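Local atomic coordinates of putative SnoaL-like polyketide cyclase (Shewanella putrefaciens, PDB entry 3GZB), a protein that is of uncharacterised function but carries a SnoaL-like domain of the NTF2 clan and may act as a polyketide cyclase. Residues L93-G98 with P121-L126. Residues are numbered along the deposited sequence; the frame is centred on the assembly and turned at random.
Sequences LVVMIG and PAVTSL
Met-96 and Leu-126 meet on one face of an antiparallel strand pair formed by 93-98 and 121-126. The Met-96 residue is selenomethionine. Its chain turns about the CG-SE bond (chi3 -74°), which brings CE to the partner strand. There CE lies 3.8 Å from Leu-126 CG and also touches CD1 of that leucine. The same methyl rests 3.8 Å from Thr-124 CG2, so it touches both side chains. Thr-124 CG2 is anti to the backbone N, which turns it to this methyl, while OG1 sits beside the backbone N and hydrogen-bonds to Asp-140 OD1 and Tyr-100 OH. This is the tightly packed face.

Six backbone hydrogen bonds join the strands. They link Val-94 with Leu-126, Met-96 with Thr-124, and Gly-98 with Ala-122, two bonds to each pair. The bond from Val-94 N to Leu-126 O is short (2.8 Å) and almost straight, 174° at the hydrogen. Ala-122 N approaches Gly-98 O tilted 28° from the carbonyl plane.

The opposite face is looser. Val-95 CG1 stands 4.2 Å from Val-123 CG1, and Ile-97 CG1 is 4.4 Å from Val-123 CG2. Ile-97 is partly exposed, but it and Val-123 also pack against Val-123 and Ile-97 of the second subunit.

The pair belongs to the curved sheet of the NTF2-like, cone-shaped alpha+beta fold. Helix 21-34 covers the selenomethionine face, where Met-30 meets Met-96 and Ala-26 and Tyr-29 meet Leu-126. Strand 86-90 flanks 93-98, and strand 134-142 flanks 121-126.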
loop_
_atom_site.group_PDB
_atom_site.type_symbol
_atom_site.label_atom_id
_atom_site.label_comp_id
_atom_site.label_asym_id
_atom_site.label_seq_id
_atom_site.Cartn_x
_atom_site.Cartn_y
_atom_site.Cartn_z
ATOM N N LEU A 93 8.500 8.968 0.907
ATOM C CA LEU A 93 7.479 7.936 1.194
ATOM C C LEU A 93 7.706 6.852 0.166
ATOM O O LEU A 93 7.528 7.045 -1.055
ATOM C CB LEU A 93 6.086 8.530 1.022
ATOM C CG LEU A 93 4.962 7.539 1.201
ATOM C CD1 LEU A 93 4.927 7.030 2.638
ATOM C CD2 LEU A 93 3.630 8.233 0.808
ATOM N N VAL A 94 8.087 5.670 0.636
ATOM C CA VAL A 94 8.362 4.501 -0.192
ATOM C C VAL A 94 7.223 3.470 -0.007
ATOM O O VAL A 94 6.835 3.181 1.148
ATOM C CB VAL A 94 9.709 3.852 0.196
ATOM C CG1 VAL A 94 9.922 2.538 -0.617
ATOM C CG2 VAL A 94 10.873 4.842 0.001
ATOM N N VAL A 95 6.678 2.959 -1.124
ATOM C CA VAL A 95 5.548 2.048 -1.117
ATOM C C VAL A 95 5.977 0.772 -1.743
ATOM O O VAL A 95 6.573 0.774 -2.836
ATOM C CB VAL A 95 4.352 2.620 -1.904
ATOM C CG1 VAL A 95 3.140 1.649 -1.881
ATOM C CG2 VAL A 95 3.917 3.976 -1.364
HETATM N N MSE A 96 5.727 -0.363 -1.069
HETATM C CA MSE A 96 6.138 -1.705 -1.519
HETATM C C MSE A 96 4.958 -2.631 -1.491
HETATM O O MSE A 96 4.286 -2.732 -0.482
HETATM C CB MSE A 96 7.268 -2.251 -0.655
HETATM C CG MSE A 96 8.536 -1.393 -0.758
HETATM SE SE MSE A 96 9.806 -1.728 0.674
HETATM C CE MSE A 96 8.850 -0.841 2.019
ATOM N N ILE A 97 4.662 -3.270 -2.620
ATOM C CA ILE A 97 3.569 -4.203 -2.794
ATOM C C ILE A 97 4.189 -5.563 -3.023
ATOM O O ILE A 97 5.037 -5.706 -3.922
ATOM C CB ILE A 97 2.725 -3.840 -4.017
ATOM C CG1 ILE A 97 2.160 -2.442 -3.930
ATOM C CG2 ILE A 97 1.610 -4.893 -4.209
ATOM C CD1 ILE A 97 1.509 -1.890 -5.248
ATOM N N GLY A 98 3.791 -6.590 -2.255
ATOM C CA GLY A 98 4.403 -7.880 -2.398
ATOM C C GLY A 98 3.806 -8.929 -1.493
ATOM O O GLY A 98 2.649 -8.824 -1.122
ATOM N N PRO A 121 0.037 -11.858 1.160
ATOM C CA PRO A 121 0.003 -10.550 0.439
ATOM C C PRO A 121 0.058 -9.373 1.413
ATOM O O PRO A 121 -0.513 -9.450 2.508
ATOM C CB PRO A 121 -1.325 -10.607 -0.337
ATOM C CG PRO A 121 -1.645 -12.090 -0.419
ATOM C CD PRO A 121 -1.125 -12.695 0.861
ATOM N N ALA A 122 0.706 -8.274 0.977
ATOM C CA ALA A 122 0.892 -7.083 1.804
ATOM C C ALA A 122 1.286 -5.877 1.028
ATOM O O ALA A 122 1.849 -5.967 -0.053
ATOM C CB ALA A 122 1.972 -7.364 2.856
ATOM N N VAL A 123 0.968 -4.724 1.613
ATOM C CA VAL A 123 1.504 -3.438 1.249
ATOM C C VAL A 123 2.184 -2.908 2.479
ATOM O O VAL A 123 1.598 -2.857 3.576
ATOM C CB VAL A 123 0.400 -2.499 0.799
ATOM C CG1 VAL A 123 0.939 -1.104 0.424
ATOM C CG2 VAL A 123 -0.377 -3.137 -0.387
ATOM N N THR A 124 3.419 -2.481 2.316
ATOM C CA THR A 124 4.220 -1.838 3.387
ATOM C C THR A 124 4.684 -0.474 2.868
ATOM O O THR A 124 5.219 -0.395 1.743
ATOM C CB THR A 124 5.437 -2.699 3.743
ATOM O OG1 THR A 124 4.934 -3.905 4.331
ATOM C CG2 THR A 124 6.403 -1.985 4.712
ATOM N N SER A 125 4.488 0.596 3.639
ATOM C CA SER A 125 5.033 1.885 3.294
ATOM C C SER A 125 5.951 2.339 4.388
ATOM O O SER A 125 5.750 2.078 5.584
ATOM C CB SER A 125 3.951 2.922 3.015
ATOM O OG SER A 125 3.170 3.195 4.190
ATOM N N LEU A 126 6.989 3.066 3.997
ATOM C CA LEU A 126 7.955 3.681 4.911
ATOM C C LEU A 126 8.032 5.165 4.620
ATOM O O LEU A 126 8.262 5.561 3.468
ATOM C CB LEU A 126 9.353 3.067 4.759
ATOM C CG LEU A 126 9.470 1.553 4.875
ATOM C CD1 LEU A 126 10.922 1.112 4.608
ATOM C CD2 LEU A 126 8.990 1.090 6.222
#